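Local coordinates for conserved domain protein (Porphyromonas gingivalis, PDB 3PNN), which probably acts as a cytoplasmic glycosyltransferase that forms glycosidic linkages and is built on an alpha/beta/alpha, Rossmann-like core, at residues A119-D124 with N130-L135; V152-G157 with M215-F220; C171-D174 with L178-G181; V182-G187 with F248-V253; P222-Y227 with N254-S259. All blocks are in the same frame, centred on the assembly; numbering follows the deposited sequence.

Contact 1: residues A119-D124 with N130-L135; sequences AVINAD and NGFEVL
The methyl group of A119 presses on one branch of L135, CB to CD2 at 3.5 Å, tighter than an ordinary carbon-carbon contact. A119 belongs to strand 118-122 of the Rossmann-like core, and L135 to helix 129-140, which follows that strand after a short loop and packs on one face of the sheet. A small residue suits the strand here because it lets the helix come close: the CA atoms of A119 and L135 are 7.4 Å apart. L135 reaches the strand because its CG stands opposite the backbone N (chi1 -174°), and CD2 then makes the touch. Two residues on, I121 points to the same face and meets F132, one helical turn before L135. Alternation along the strand sends V120 between them the other way, toward L11 and F220. The I121 and F132 side chains run roughly perpendicular to one another, and the contact is looser than that of A119. F132 also rests on S39 and D42 of helix 35-46, so its ring touches both that helix and the sheet. All four touching residues are buried and apolar, as expected where a helix covers a strand. With chi1 at 66°, I121 sends CG1 out between its backbone N and carbonyl carbon, and CD1 at its end lies near the plane of the F132 ring, 4.1 Å from both CZ and CE1.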
# COMPACT_ATOMS: atom_id res chain seq x y z
N ALA A 119 -1.06 9.64 -2.37
CA ALA A 119 -0.36 8.36 -2.32
C ALA A 119 -1.17 7.35 -1.54
O ALA A 119 -1.89 7.71 -0.62
CB ALA A 119 1.00 8.53 -1.63
N VAL A 120 -1.06 6.08 -1.92
CA VAL A 120 -1.60 4.98 -1.14
C VAL A 120 -0.43 4.11 -0.73
O VAL A 120 0.42 3.76 -1.57
CB VAL A 120 -2.59 4.15 -1.96
CG1 VAL A 120 -3.03 2.89 -1.16
CG2 VAL A 120 -3.80 5.01 -2.38
N ILE A 121 -0.34 3.80 0.56
CA ILE A 121 0.70 2.91 1.06
C ILE A 121 0.17 1.96 2.12
O ILE A 121 -0.89 2.21 2.72
CB ILE A 121 1.91 3.68 1.71
CG1 ILE A 121 1.48 4.42 2.98
CG2 ILE A 121 2.55 4.63 0.70
CD1 ILE A 121 2.67 4.86 3.88
N ASN A 122 0.89 0.87 2.35
CA ASN A 122 0.55 -0.06 3.43
C ASN A 122 0.99 0.53 4.77
O ASN A 122 1.86 1.40 4.82
CB ASN A 122 1.24 -1.41 3.24
CG ASN A 122 0.68 -2.20 2.07
OD1 ASN A 122 -0.48 -2.04 1.68
ND2 ASN A 122 1.51 -3.09 1.52
N ALA A 123 0.40 0.01 5.84
CA ALA A 123 0.64 0.54 7.19
C ALA A 123 1.84 -0.08 7.89
O ALA A 123 2.31 0.45 8.90
CB ALA A 123 -0.62 0.36 8.05
N ASP A 124 2.35 -1.19 7.38
CA ASP A 124 3.38 -1.93 8.12
C ASP A 124 4.53 -2.36 7.21
O ASP A 124 5.21 -3.35 7.48
CB ASP A 124 2.74 -3.14 8.81
CG ASP A 124 3.51 -3.60 10.04
OD1 ASP A 124 4.25 -2.79 10.66
OD2 ASP A 124 3.35 -4.78 10.41
N ASN A 130 13.57 7.87 -0.06
CA ASN A 130 13.50 8.25 -1.47
C ASN A 130 12.21 7.80 -2.19
O ASN A 130 11.82 8.40 -3.20
CB ASN A 130 14.74 7.79 -2.24
CG ASN A 130 14.82 8.41 -3.60
OD1 ASN A 130 15.08 9.61 -3.74
ND2 ASN A 130 14.60 7.60 -4.62
N GLY A 131 11.56 6.76 -1.67
CA GLY A 131 10.26 6.34 -2.17
C GLY A 131 9.26 7.47 -2.00
O GLY A 131 8.55 7.84 -2.94
N PHE A 132 9.19 8.03 -0.79
CA PHE A 132 8.34 9.20 -0.57
C PHE A 132 8.75 10.42 -1.39
O PHE A 132 7.90 11.18 -1.85
CB PHE A 132 8.28 9.55 0.92
CG PHE A 132 7.62 8.48 1.73
CD1 PHE A 132 6.24 8.44 1.84
CD2 PHE A 132 8.37 7.47 2.32
CE1 PHE A 132 5.61 7.44 2.56
CE2 PHE A 132 7.76 6.47 3.04
CZ PHE A 132 6.37 6.45 3.17
N GLU A 133 10.06 10.62 -1.57
CA GLU A 133 10.52 11.77 -2.35
C GLU A 133 10.12 11.72 -3.82
O GLU A 133 9.62 12.71 -4.36
CB GLU A 133 12.05 11.95 -2.24
CG GLU A 133 12.49 12.31 -0.81
CD GLU A 133 14.01 12.34 -0.65
OE1 GLU A 133 14.72 11.55 -1.31
OE2 GLU A 133 14.49 13.18 0.14
N VAL A 134 10.34 10.59 -4.48
CA VAL A 134 9.97 10.52 -5.90
C VAL A 134 8.46 10.58 -6.06
O VAL A 134 7.94 11.17 -7.02
CB VAL A 134 10.54 9.27 -6.62
CG1 VAL A 134 12.09 9.30 -6.60
CG2 VAL A 134 9.99 7.98 -6.00
N LEU A 135 7.74 9.99 -5.11
CA LEU A 135 6.28 9.96 -5.20
C LEU A 135 5.66 11.35 -5.01
O LEU A 135 4.78 11.77 -5.78
CB LEU A 135 5.71 8.98 -4.16
CG LEU A 135 4.21 8.68 -4.16
CD1 LEU A 135 3.75 8.28 -5.55
CD2 LEU A 135 3.98 7.56 -3.15

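Contact 2: residues V152-G157 with M215-F220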
# COMPACT_ATOMS: atom_id res chain seq x y z
N VAL A 152 5.64 3.37 -7.21
CA VAL A 152 7.06 3.35 -6.90
C VAL A 152 7.50 1.91 -7.03
O VAL A 152 7.01 1.02 -6.33
CB VAL A 152 7.35 3.91 -5.50
CG1 VAL A 152 8.85 3.75 -5.15
CG2 VAL A 152 6.95 5.39 -5.43
N GLY A 153 8.38 1.66 -7.99
CA GLY A 153 8.84 0.31 -8.25
C GLY A 153 9.99 -0.08 -7.35
O GLY A 153 10.84 0.76 -7.02
N TYR A 154 10.01 -1.35 -6.94
CA TYR A 154 11.14 -1.96 -6.26
C TYR A 154 11.65 -3.14 -7.10
O TYR A 154 10.98 -3.56 -8.04
CB TYR A 154 10.72 -2.40 -4.86
CG TYR A 154 10.44 -1.20 -3.98
CD1 TYR A 154 11.44 -0.64 -3.19
CD2 TYR A 154 9.18 -0.59 -3.99
CE1 TYR A 154 11.20 0.47 -2.40
CE2 TYR A 154 8.93 0.53 -3.20
CZ TYR A 154 9.94 1.05 -2.41
OH TYR A 154 9.70 2.17 -1.64
N ARG A 155 12.84 -3.66 -6.78
CA ARG A 155 13.37 -4.80 -7.52
C ARG A 155 13.11 -6.09 -6.74
O ARG A 155 13.40 -6.16 -5.55
CB ARG A 155 14.88 -4.63 -7.79
CG ARG A 155 15.21 -3.53 -8.83
CD ARG A 155 15.52 -2.16 -8.19
NE ARG A 155 15.80 -1.15 -9.22
CZ ARG A 155 16.96 -1.04 -9.86
NH1 ARG A 155 17.95 -1.88 -9.58
NH2 ARG A 155 17.14 -0.09 -10.78
N VAL A 156 12.54 -7.09 -7.40
CA VAL A 156 12.07 -8.28 -6.70
C VAL A 156 13.16 -8.95 -5.86
O VAL A 156 12.89 -9.40 -4.74
CB VAL A 156 11.44 -9.31 -7.66
CG1 VAL A 156 12.51 -9.90 -8.60
CG2 VAL A 156 10.74 -10.42 -6.86
N GLY A 157 14.38 -8.98 -6.38
CA GLY A 157 15.48 -9.64 -5.69
C GLY A 157 15.84 -9.02 -4.35
O GLY A 157 16.47 -9.65 -3.50
N MSE A 215 4.99 -2.76 -4.41
CA MSE A 215 4.90 -3.02 -2.97
C MSE A 215 3.72 -2.23 -2.40
O MSE A 215 3.68 -1.89 -1.20
CB MSE A 215 6.21 -2.65 -2.23
CG MSE A 215 7.43 -3.43 -2.75
SE MSE A 215 7.20 -5.37 -2.60
CE MSE A 215 7.19 -5.53 -0.67
N ASN A 216 2.76 -1.96 -3.27
CA ASN A 216 1.54 -1.22 -2.92
C ASN A 216 1.80 0.23 -2.51
O ASN A 216 1.13 0.76 -1.62
CB ASN A 216 0.75 -1.95 -1.82
CG ASN A 216 -0.71 -2.20 -2.21
OD1 ASN A 216 -1.05 -2.28 -3.40
ND2 ASN A 216 -1.58 -2.34 -1.20
N MSE A 217 2.77 0.87 -3.15
CA MSE A 217 2.97 2.31 -3.02
C MSE A 217 2.55 2.97 -4.33
O MSE A 217 3.28 2.90 -5.32
CB MSE A 217 4.44 2.64 -2.69
CG MSE A 217 4.75 4.14 -2.60
SE MSE A 217 6.58 4.43 -1.86
CE MSE A 217 6.12 5.61 -0.38
N TRP A 218 1.38 3.61 -4.34
CA TRP A 218 0.79 4.15 -5.58
C TRP A 218 0.60 5.65 -5.46
O TRP A 218 0.51 6.18 -4.35
CB TRP A 218 -0.60 3.56 -5.78
CG TRP A 218 -0.63 2.08 -5.87
CD1 TRP A 218 -0.86 1.19 -4.86
CD2 TRP A 218 -0.45 1.32 -7.06
NE1 TRP A 218 -0.83 -0.09 -5.36
CE2 TRP A 218 -0.58 -0.04 -6.71
CE3 TRP A 218 -0.19 1.65 -8.39
CZ2 TRP A 218 -0.44 -1.07 -7.64
CZ3 TRP A 218 -0.07 0.63 -9.33
CH2 TRP A 218 -0.19 -0.72 -8.95
N GLY A 219 0.48 6.32 -6.60
CA GLY A 219 0.07 7.72 -6.64
C GLY A 219 -1.12 7.88 -7.58
O GLY A 219 -1.04 7.48 -8.74
N PHE A 220 -2.21 8.46 -7.08
CA PHE A 220 -3.45 8.59 -7.85
C PHE A 220 -3.98 10.02 -7.83
O PHE A 220 -3.51 10.86 -7.04
CB PHE A 220 -4.55 7.67 -7.29
CG PHE A 220 -4.25 6.18 -7.38
CD1 PHE A 220 -4.05 5.55 -8.60
CD2 PHE A 220 -4.21 5.41 -6.22
CE1 PHE A 220 -3.79 4.19 -8.67
CE2 PHE A 220 -3.95 4.04 -6.28
CZ PHE A 220 -3.75 3.43 -7.51
O HOH W 1 4.86 -0.07 -5.23
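M217, a selenomethionine, lays its side chain alongside V152 of the neighbouring strand. From CB the chain leaves the strand with CG opposite the backbone N (chi1 177°). CG is the first atom to touch, 3.8 Å from CG2 of V152, and it also packs on L135 of helix 129-140. SE comes next, 3.7 Å from CG2 of V152, while OH of Y154, two residues along that strand, stands 3.9 Å from SE. The terminal CE then ends against the ring of F132. A long, flexible, apolar side chain suits a place where it must thread between a strand and a helix. The Y154 hydroxyl is hydrogen-bonded to the backbone O of Y127. The side chains of Y154 and M215 cross at about a right angle, CD2 of Y154 lying 3.6 Å from CG of M215.

The backbones meet through one nearly straight bond, V152 N to M217 O at 3.1 Å (167°). Just before M217 the chain turns a corner at N216, which takes a positive phi, and a water bridges the segments there: it donates to V152 O at 2.6 Å and accepts from M215 N and M217 N. N216 is itself held by W218, whose NE1 donates to OD1 of N216 at 2.9 Å. Strand 217-220 runs antiparallel between 118-122 and 148-155, which share one direction, an antiparallel insertion consistent with the GT-A type fold of nucleotide-diphospho-sugar transferases.

Contact 3: residues C171-D174 with L178-G181; sequences CQVD and LLTG
The two strands run antiparallel, their axes 131° apart, and their backbones are joined by three straight hydrogen bonds. Q172 N donates to G181 O at 2.8 Å, T180 N to Q172 O at 2.8 Å, and D174 N to L178 O at 2.9 Å. Q172 and G181 form a hydrogen-bonded pair and V173 and L179 a non-hydrogen-bonded one, but the register slips by one residue between them. T180 and G181 both stand opposite Q172, which makes this a classic beta bulge in the hairpin of strands 166-173 and 179-191. T180 has psi near -14°, well away from strand values, and so takes up the extra residue. On the turn side of the bulge, L179 packs on C171 and V173, CD1 lying 3.6 Å from CB of C171 and 4.2 Å from CG2 of V173. This leucine is buried because it also meets V253 and I257 of helix 249-259 and V264 and V266 of strand 263-268. At the turn end the chemistry is polar. D174 brings its carboxylate back over the turn by holding CG between its backbone N and carbonyl carbon (chi1 70°), and OD1 accepts L178 N at 3.0 Å from above the carboxylate plane. The same oxygen accepts K176 N, an Asx turn, so one short acidic side chain ties down two amides of the tight loop. The second carboxylate oxygen, OD2, lies 3.9 Å from CG2 of T180.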
# COMPACT_ATOMS: atom_id res chain seq x y z
N CYS A 171 5.38 -6.80 -12.24
CA CYS A 171 5.05 -5.75 -13.20
C CYS A 171 5.72 -5.93 -14.55
O CYS A 171 6.87 -6.31 -14.63
CB CYS A 171 5.52 -4.40 -12.64
SG CYS A 171 4.60 -3.91 -11.20
N GLN A 172 4.97 -5.64 -15.61
CA GLN A 172 5.56 -5.50 -16.94
C GLN A 172 5.68 -4.01 -17.20
O GLN A 172 4.70 -3.28 -17.06
CB GLN A 172 4.65 -6.14 -18.00
CG GLN A 172 4.27 -7.57 -17.65
CD GLN A 172 5.50 -8.44 -17.45
OE1 GLN A 172 6.44 -8.38 -18.24
NE2 GLN A 172 5.50 -9.24 -16.38
N VAL A 173 6.87 -3.56 -17.58
CA VAL A 173 7.13 -2.13 -17.75
C VAL A 173 7.82 -1.88 -19.09
O VAL A 173 8.81 -2.55 -19.42
CB VAL A 173 7.98 -1.57 -16.60
CG1 VAL A 173 8.13 -0.06 -16.71
CG2 VAL A 173 7.37 -1.94 -15.25
N ASP A 174 7.31 -0.93 -19.86
CA ASP A 174 7.84 -0.73 -21.21
C ASP A 174 9.00 0.27 -21.21
O ASP A 174 9.39 0.77 -20.15
CB ASP A 174 6.74 -0.34 -22.21
CG ASP A 174 6.19 1.07 -21.96
OD1 ASP A 174 6.85 1.89 -21.29
OD2 ASP A 174 5.08 1.35 -22.47
N LEU A 178 6.42 2.96 -18.51
CA LEU A 178 4.99 2.86 -18.24
C LEU A 178 4.59 1.41 -17.96
O LEU A 178 5.03 0.49 -18.66
CB LEU A 178 4.18 3.40 -19.41
CG LEU A 178 4.34 4.90 -19.69
CD1 LEU A 178 3.62 5.24 -21.00
CD2 LEU A 178 3.81 5.73 -18.53
N LEU A 179 3.76 1.25 -16.94
CA LEU A 179 3.25 -0.05 -16.53
C LEU A 179 2.31 -0.58 -17.60
O LEU A 179 1.37 0.11 -18.01
CB LEU A 179 2.48 0.09 -15.20
CG LEU A 179 2.04 -1.20 -14.51
CD1 LEU A 179 3.27 -2.03 -14.19
CD2 LEU A 179 1.19 -0.92 -13.24
N THR A 180 2.55 -1.79 -18.09
CA THR A 180 1.66 -2.35 -19.10
C THR A 180 0.85 -3.50 -18.51
O THR A 180 -0.13 -3.93 -19.10
CB THR A 180 2.41 -2.84 -20.35
OG1 THR A 180 3.30 -3.90 -19.97
CG2 THR A 180 3.20 -1.71 -20.98
N GLY A 181 1.27 -3.97 -17.34
CA GLY A 181 0.55 -5.05 -16.67
C GLY A 181 1.06 -5.28 -15.27
O GLY A 181 2.25 -5.14 -15.01

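Contact 4: residues V182-G187 with F248-V253; sequences VVERTG and FIPFVV
V182 makes the closer part of this contact: its CG1 lies 3.7 Å from the carbonyl O of P250, and 4.4 Å from both CB of P250 and CG1 of V253. One methyl thus sits over the first turn of the helix, placed there by a chi1 of 55° that sets CG1 between the backbone N and the carbonyl carbon. A branched, compact residue fits here, since the strand and helix axes approach to 7.7 Å. The pair joins the long hairpin strand 179-191 to helix 249-259, an outer helix of the alpha/beta/alpha core, whose V253 on its inner side packs on W218 and F220 of the central sheet. Strand and helix run nearly antiparallel, at 154°. Proline suits the first turn, where the nitrogens have no helical carbonyl behind them to bond and its missing N-H costs nothing. One turn on, N254 accepts V182 N through OD1, beside the apolar contact. Two residues along the strand, the packing thins out. E184 is exposed, and its only touch on the helix is OE1 to CG of P250 at 4.2 Å, while its other oxygen, OE2, is hydrogen-bonded to OG of S167.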
# COMPACT_ATOMS: atom_id res chain seq x y z
N VAL A 182 0.17 -5.65 -14.36
CA VAL A 182 0.58 -6.05 -13.03
C VAL A 182 -0.32 -7.18 -12.54
O VAL A 182 -1.56 -7.11 -12.64
CB VAL A 182 0.60 -4.84 -12.05
CG1 VAL A 182 -0.75 -4.13 -12.03
CG2 VAL A 182 1.01 -5.29 -10.66
N VAL A 183 0.29 -8.24 -12.04
CA VAL A 183 -0.46 -9.39 -11.57
C VAL A 183 0.17 -9.97 -10.30
O VAL A 183 1.37 -10.26 -10.26
CB VAL A 183 -0.54 -10.50 -12.64
CG1 VAL A 183 -1.20 -9.98 -13.92
CG2 VAL A 183 0.85 -11.04 -12.93
N GLU A 184 -0.66 -10.13 -9.27
CA GLU A 184 -0.19 -10.67 -7.99
C GLU A 184 0.26 -12.11 -8.15
O GLU A 184 -0.51 -12.96 -8.61
CB GLU A 184 -1.30 -10.58 -6.94
CG GLU A 184 -0.82 -10.81 -5.51
CD GLU A 184 0.02 -9.66 -4.97
OE1 GLU A 184 -0.23 -8.50 -5.36
OE2 GLU A 184 0.92 -9.92 -4.14
N ARG A 185 1.51 -12.39 -7.80
CA ARG A 185 2.04 -13.75 -7.84
C ARG A 185 2.48 -14.18 -6.44
O ARG A 185 3.20 -13.44 -5.76
CB ARG A 185 3.24 -13.84 -8.78
CG ARG A 185 2.95 -13.39 -10.21
CD ARG A 185 1.91 -14.27 -10.89
NE ARG A 185 1.78 -13.94 -12.30
CZ ARG A 185 0.98 -14.57 -13.16
NH1 ARG A 185 0.22 -15.58 -12.74
NH2 ARG A 185 0.94 -14.19 -14.43
N THR A 186 2.06 -15.37 -6.01
CA THR A 186 2.45 -15.89 -4.70
C THR A 186 3.61 -16.86 -4.81
O THR A 186 3.90 -17.36 -5.90
CB THR A 186 1.29 -16.63 -3.99
OG1 THR A 186 0.87 -17.74 -4.80
CG2 THR A 186 0.11 -15.71 -3.75
N GLY A 187 4.27 -17.12 -3.69
CA GLY A 187 5.27 -18.17 -3.60
C GLY A 187 6.61 -17.89 -4.24
O GLY A 187 7.36 -18.82 -4.56
N PHE A 248 -9.08 -5.94 -5.30
CA PHE A 248 -7.69 -5.52 -5.05
C PHE A 248 -7.24 -4.38 -5.94
O PHE A 248 -7.65 -4.29 -7.09
CB PHE A 248 -6.74 -6.69 -5.32
CG PHE A 248 -6.84 -7.81 -4.33
CD1 PHE A 248 -6.50 -7.61 -3.00
CD2 PHE A 248 -7.25 -9.07 -4.73
CE1 PHE A 248 -6.59 -8.65 -2.09
CE2 PHE A 248 -7.34 -10.11 -3.82
CZ PHE A 248 -7.00 -9.90 -2.50
N ILE A 249 -6.33 -3.55 -5.43
CA ILE A 249 -5.82 -2.43 -6.23
C ILE A 249 -5.17 -2.84 -7.57
O ILE A 249 -5.51 -2.28 -8.63
CB ILE A 249 -4.85 -1.56 -5.41
CG1 ILE A 249 -5.59 -0.95 -4.21
CG2 ILE A 249 -4.21 -0.49 -6.29
CD1 ILE A 249 -4.63 -0.30 -3.21
N PRO A 250 -4.23 -3.80 -7.54
CA PRO A 250 -3.57 -4.24 -8.79
C PRO A 250 -4.56 -4.68 -9.86
O PRO A 250 -4.33 -4.43 -11.05
CB PRO A 250 -2.74 -5.45 -8.35
CG PRO A 250 -2.58 -5.33 -6.89
CD PRO A 250 -3.77 -4.57 -6.37
N PHE A 251 -5.64 -5.34 -9.45
CA PHE A 251 -6.65 -5.77 -10.41
C PHE A 251 -7.28 -4.60 -11.15
O PHE A 251 -7.41 -4.62 -12.38
CB PHE A 251 -7.75 -6.60 -9.73
CG PHE A 251 -8.95 -6.84 -10.62
CD1 PHE A 251 -8.99 -7.93 -11.47
CD2 PHE A 251 -10.01 -5.95 -10.62
CE1 PHE A 251 -10.09 -8.14 -12.30
CE2 PHE A 251 -11.10 -6.15 -11.45
CZ PHE A 251 -11.14 -7.24 -12.29
N VAL A 252 -7.70 -3.60 -10.39
CA VAL A 252 -8.29 -2.39 -10.95
C VAL A 252 -7.30 -1.63 -11.82
O VAL A 252 -7.63 -1.23 -12.93
CB VAL A 252 -8.76 -1.44 -9.81
CG1 VAL A 252 -9.13 -0.07 -10.38
CG2 VAL A 252 -9.93 -2.07 -9.07
N VAL A 253 -6.09 -1.42 -11.31
CA VAL A 253 -5.06 -0.71 -12.07
C VAL A 253 -4.78 -1.45 -13.38
O VAL A 253 -4.68 -0.84 -14.45
CB VAL A 253 -3.76 -0.55 -11.26
CG1 VAL A 253 -2.61 -0.12 -12.16
CG2 VAL A 253 -3.97 0.46 -10.12

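Contact 5: residues P222-Y227 with N254-S259; sequences PDYFDY and NDLIRS
The carbonyl oxygen of L256, the leucine that reaches across to Y224 and Y227, accepts OG of S259 at 3.0 Å, with the hydroxyl coming from above the carbonyl plane. Serine suits this place because its short hydroxyl can fold back on the carbonyl three residues earlier. The L256 side chain leaves on the partner's side. Its CG is opposite the carbonyl carbon (chi1 -67°), and chi2 near 180° extends CD1 toward helix 223-239. There CD1 lies 3.9 Å from CB of Y227 and 4.0 Å from CE1 of Y224, while CD2 is 4.1 Å from CG of Y227. One leucine thus packs into the corner formed by two tyrosines three residues apart, joining helices 223-239 and 249-259 on one side of the alpha/beta/alpha core. CD1 approaches the Y224 ring, and CD2 the Y227 ring, obliquely. Y224 is buried deeper than Y227. Its ring stacks on that of F220 in the central sheet and meets Y149 edge-to-face, and its OH, among the side chains of I249, V252 and V253, is satisfied by ND2 of N104. Y227 stays partly exposed, with R261 beside it.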
# COMPACT_ATOMS: atom_id res chain seq x y z
N PRO A 222 -8.04 12.00 -7.86
CA PRO A 222 -9.35 11.54 -7.33
C PRO A 222 -10.27 10.85 -8.34
O PRO A 222 -11.20 10.14 -7.92
CB PRO A 222 -9.98 12.83 -6.78
CG PRO A 222 -8.75 13.69 -6.39
CD PRO A 222 -7.75 13.40 -7.51
N ASP A 223 -10.04 11.02 -9.64
CA ASP A 223 -10.85 10.29 -10.63
C ASP A 223 -10.69 8.78 -10.41
O ASP A 223 -11.52 7.99 -10.84
CB ASP A 223 -10.45 10.65 -12.06
CG ASP A 223 -8.95 10.71 -12.24
OD1 ASP A 223 -8.37 9.76 -12.83
OD2 ASP A 223 -8.34 11.70 -11.78
N TYR A 224 -9.60 8.39 -9.77
CA TYR A 224 -9.38 6.99 -9.47
C TYR A 224 -10.52 6.42 -8.62
O TYR A 224 -10.90 5.26 -8.77
CB TYR A 224 -8.02 6.76 -8.77
CG TYR A 224 -7.75 5.27 -8.56
CD1 TYR A 224 -7.43 4.45 -9.63
CD2 TYR A 224 -7.82 4.69 -7.29
CE1 TYR A 224 -7.19 3.09 -9.47
CE2 TYR A 224 -7.58 3.31 -7.11
CZ TYR A 224 -7.26 2.53 -8.20
OH TYR A 224 -7.02 1.19 -8.07
N PHE A 225 -11.07 7.22 -7.71
CA PHE A 225 -12.21 6.73 -6.93
C PHE A 225 -13.40 6.38 -7.82
O PHE A 225 -14.11 5.41 -7.58
CB PHE A 225 -12.66 7.75 -5.87
CG PHE A 225 -11.60 8.10 -4.86
CD1 PHE A 225 -11.11 7.13 -3.98
CD2 PHE A 225 -11.13 9.40 -4.75
CE1 PHE A 225 -10.13 7.45 -3.03
CE2 PHE A 225 -10.17 9.73 -3.80
CZ PHE A 225 -9.66 8.76 -2.94
N ASP A 226 -13.64 7.20 -8.83
CA ASP A 226 -14.78 6.99 -9.73
C ASP A 226 -14.59 5.74 -10.59
O ASP A 226 -15.54 4.96 -10.77
CB ASP A 226 -14.99 8.20 -10.65
CG ASP A 226 -15.41 9.44 -9.88
OD1 ASP A 226 -16.11 9.31 -8.85
OD2 ASP A 226 -15.04 10.56 -10.31
N TYR A 227 -13.39 5.56 -11.12
CA TYR A 227 -13.12 4.35 -11.90
C TYR A 227 -13.25 3.12 -11.00
O TYR A 227 -13.78 2.09 -11.42
CB TYR A 227 -11.73 4.40 -12.54
CG TYR A 227 -11.59 5.43 -13.64
CD1 TYR A 227 -12.52 5.51 -14.68
CD2 TYR A 227 -10.53 6.32 -13.65
CE1 TYR A 227 -12.39 6.47 -15.69
CE2 TYR A 227 -10.38 7.28 -14.65
CZ TYR A 227 -11.31 7.35 -15.66
OH TYR A 227 -11.15 8.30 -16.66
N ASN A 254 -4.67 -2.77 -13.29
CA ASN A 254 -4.42 -3.57 -14.49
C ASN A 254 -5.53 -3.38 -15.53
O ASN A 254 -5.27 -3.27 -16.74
CB ASN A 254 -4.26 -5.04 -14.09
CG ASN A 254 -3.75 -5.90 -15.23
OD1 ASN A 254 -2.60 -5.78 -15.66
ND2 ASN A 254 -4.61 -6.79 -15.72
N ASP A 255 -6.77 -3.33 -15.06
CA ASP A 255 -7.89 -3.18 -15.98
C ASP A 255 -7.86 -1.83 -16.67
O ASP A 255 -8.13 -1.73 -17.87
CB ASP A 255 -9.22 -3.34 -15.23
CG ASP A 255 -10.41 -3.35 -16.19
OD1 ASP A 255 -10.81 -4.45 -16.63
OD2 ASP A 255 -10.94 -2.26 -16.51
N LEU A 256 -7.55 -0.77 -15.92
CA LEU A 256 -7.53 0.58 -16.46
C LEU A 256 -6.41 0.79 -17.48
O LEU A 256 -6.59 1.47 -18.50
CB LEU A 256 -7.40 1.60 -15.33
CG LEU A 256 -8.59 1.69 -14.38
CD1 LEU A 256 -8.28 2.73 -13.29
CD2 LEU A 256 -9.85 2.07 -15.15
N ILE A 257 -5.23 0.25 -17.20
CA ILE A 257 -4.15 0.37 -18.17
C ILE A 257 -4.41 -0.47 -19.41
O ILE A 257 -4.10 -0.06 -20.52
CB ILE A 257 -2.74 0.07 -17.58
CG1 ILE A 257 -2.64 -1.35 -17.05
CG2 ILE A 257 -2.43 1.01 -16.46
CD1 ILE A 257 -1.51 -1.47 -15.99
N ARG A 258 -5.01 -1.64 -19.25
CA ARG A 258 -5.33 -2.45 -20.42
C ARG A 258 -6.36 -1.78 -21.35
O ARG A 258 -6.28 -1.92 -22.57
CB ARG A 258 -5.80 -3.85 -20.02
CG ARG A 258 -4.69 -4.68 -19.39
CD ARG A 258 -5.15 -6.10 -19.14
NE ARG A 258 -5.69 -6.72 -20.35
CZ ARG A 258 -4.97 -7.43 -21.21
NH1 ARG A 258 -3.67 -7.62 -21.01
NH2 ARG A 258 -5.55 -7.96 -22.29
N SER A 259 -7.33 -1.07 -20.78
CA SER A 259 -8.33 -0.39 -21.60
C SER A 259 -7.79 0.92 -22.19
O SER A 259 -8.38 1.49 -23.12
CB SER A 259 -9.56 -0.10 -20.75
OG SER A 259 -9.22 0.88 -19.79

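Contacts 1 and 2 form the buried centre and touch through M217; strands 118-122 and 217-220 are neighbours there, joined by V120 N to W218 O. Helix 129-140 covers one face of these strands, while helix 249-259, used by contacts 4 and 5, covers W218 and F220 on the other. Contact 4 is partly buried, with E184 exposed; contact 5 is buried, though centred about 17 Å from the chain centre. Contact 3, about 18 Å out, is dominated by backbone hydrogen bonds, as befits a hairpin end. It shares strand 179-191 with contact 4 and meets contact 5 through I257. Contacts 1, 4 and 5 are mainly apolar helix packing; contact 2 adds strand pairing and a bridging water.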